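Local coordinates for protein haemagglutinin I (Physarum polycephalum, PDB 3A5P) that probably agglutinates cells as a lectin, by binding carbohydrate through what may be a minimal recognition domain of the legume lectin fold, at residues A[8-13]-A[77-82]. Residues are numbered along the deposited sequence; the frame is centred on the assembly and turned at random.
Sequences VDNAGL and TATFTA
V8 O accepts a short, nearly straight hydrogen bond from F80 N (2.8 Å), and T79 CA adds a lesser CH···O contact to the same oxygen. This is a parallel pairing in a legume-lectin-like β-sandwich: strand 3-10, outermost of its four-stranded sheet within this chain, runs beside strand 74-81. One step back, V8 N bonds A78 O at 2.9 Å. One step on, the ladder frays: N10 N reaches F80 O only through a weak, bent bond (126°). A water then bridges the strands, donating to N10 O and accepting from A82 N.

V8, T77 and T79 share one face. V8 and T79 lie side by side, with V8 CB 3.7 Å from T79 OG1. V8 CG2, beside its own backbone N, reaches T77 CG2.

F80 points to the other face, into the sandwich, where V32 and V34 of the opposing sheet meet it. L13 crosses it at about a right angle, and L13 CD1 lies 4.0 Å from F80 CD1. The D9 carboxylate holds the turn between A11 and L13. Its OD1 accepts from A11 N, making an Asx turn, and from L13 N on the syn lone pair; OD2 takes G14 N. The A11 methyl, CB, sits 3.4 Å from T81 C.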
loop_
_atom_site.group_PDB
_atom_site.type_symbol
_atom_site.label_atom_id
_atom_site.label_comp_id
_atom_site.label_asym_id
_atom_site.label_seq_id
_atom_site.Cartn_x
_atom_site.Cartn_y
_atom_site.Cartn_z
ATOM N N VAL A 8 14.683 -7.093 4.237
ATOM C CA VAL A 8 15.535 -8.284 4.142
ATOM C C VAL A 8 14.621 -9.421 3.734
ATOM O O VAL A 8 13.675 -9.745 4.458
ATOM C CB VAL A 8 16.265 -8.615 5.489
ATOM C CG1 VAL A 8 17.055 -9.895 5.379
ATOM C CG2 VAL A 8 17.182 -7.455 5.928
ATOM N N ASP A 9 14.895 -9.990 2.560
ATOM C CA ASP A 9 14.064 -11.033 1.989
ATOM C C ASP A 9 14.644 -12.419 2.290
ATOM O O ASP A 9 15.487 -12.930 1.547
ATOM C CB ASP A 9 13.949 -10.818 0.477
ATOM C CG ASP A 9 13.042 -11.842 -0.210
ATOM O OD1 ASP A 9 12.372 -12.648 0.466
ATOM O OD2 ASP A 9 13.004 -11.828 -1.456
ATOM N N ASN A 10 14.205 -13.009 3.394
ATOM C CA ASN A 10 14.551 -14.402 3.691
ATOM C C ASN A 10 13.381 -15.339 3.427
ATOM O O ASN A 10 13.260 -16.397 4.050
ATOM C CB ASN A 10 15.082 -14.557 5.118
ATOM C CG ASN A 10 16.437 -13.910 5.295
ATOM O OD1 ASN A 10 17.206 -13.792 4.335
ATOM N ND2 ASN A 10 16.711 -13.421 6.495
ATOM N N ALA A 11 12.524 -14.937 2.497
ATOM C CA ALA A 11 11.267 -15.643 2.262
ATOM C C ALA A 11 11.161 -16.132 0.818
ATOM O O ALA A 11 10.176 -16.769 0.438
ATOM C CB ALA A 11 10.086 -14.752 2.614
ATOM N N GLY A 12 12.180 -15.828 0.016
ATOM C CA GLY A 12 12.185 -16.180 -1.402
ATOM C C GLY A 12 11.114 -15.405 -2.153
ATOM O O GLY A 12 10.510 -15.916 -3.103
ATOM N N LEU A 13 10.851 -14.174 -1.710
ATOM C CA LEU A 13 9.782 -13.403 -2.301
ATOM C C LEU A 13 10.218 -12.748 -3.610
ATOM O O LEU A 13 9.384 -12.527 -4.485
ATOM C CB LEU A 13 9.246 -12.357 -1.312
ATOM C CG LEU A 13 8.309 -12.894 -0.224
ATOM C CD1 LEU A 13 8.187 -11.855 0.901
ATOM C CD2 LEU A 13 6.937 -13.283 -0.796
ATOM N N THR A 77 14.023 -1.994 9.976
ATOM C CA THR A 77 14.355 -3.124 9.108
ATOM C C THR A 77 13.249 -4.166 9.209
ATOM O O THR A 77 12.951 -4.641 10.307
ATOM C CB THR A 77 15.717 -3.743 9.491
ATOM O OG1 THR A 77 16.735 -2.738 9.361
ATOM C CG2 THR A 77 16.033 -4.936 8.545
ATOM N N ALA A 78 12.644 -4.508 8.066
ATOM C CA ALA A 78 11.613 -5.553 8.015
ATOM C C ALA A 78 12.215 -6.793 7.381
ATOM O O ALA A 78 12.632 -6.754 6.212
ATOM C CB ALA A 78 10.391 -5.076 7.229
ATOM N N THR A 79 12.250 -7.882 8.152
ATOM C CA THR A 79 12.806 -9.154 7.680
ATOM C C THR A 79 11.674 -10.138 7.402
ATOM O O THR A 79 10.872 -10.457 8.296
ATOM C CB THR A 79 13.848 -9.771 8.677
ATOM O OG1 THR A 79 14.889 -8.818 8.930
ATOM C CG2 THR A 79 14.484 -11.078 8.097
ATOM N N PHE A 80 11.649 -10.632 6.168
ATOM C CA PHE A 80 10.597 -11.523 5.704
ATOM C C PHE A 80 11.018 -12.977 5.735
ATOM O O PHE A 80 12.091 -13.309 5.286
ATOM C CB PHE A 80 10.178 -11.103 4.296
ATOM C CG PHE A 80 9.457 -9.790 4.286
ATOM C CD1 PHE A 80 8.059 -9.753 4.266
ATOM C CD2 PHE A 80 10.172 -8.596 4.377
ATOM C CE1 PHE A 80 7.386 -8.513 4.282
ATOM C CE2 PHE A 80 9.511 -7.343 4.419
ATOM C CZ PHE A 80 8.121 -7.318 4.372
ATOM N N THR A 81 10.170 -13.833 6.291
ATOM C CA THR A 81 10.389 -15.287 6.178
ATOM C C THR A 81 9.103 -15.946 5.677
ATOM O O THR A 81 8.013 -15.337 5.746
ATOM C CB THR A 81 10.868 -15.894 7.515
ATOM O OG1 THR A 81 10.071 -15.368 8.590
ATOM C CG2 THR A 81 12.368 -15.568 7.734
ATOM N N ALA A 82 9.239 -17.177 5.183
ATOM C CA ALA A 82 8.135 -17.909 4.563
ATOM C C ALA A 82 6.933 -18.002 5.506
ATOM O O ALA A 82 7.087 -18.041 6.741
ATOM C CB ALA A 82 8.579 -19.319 4.160
HETATM O O HOH W 1 11.749 -18.403 5.065
#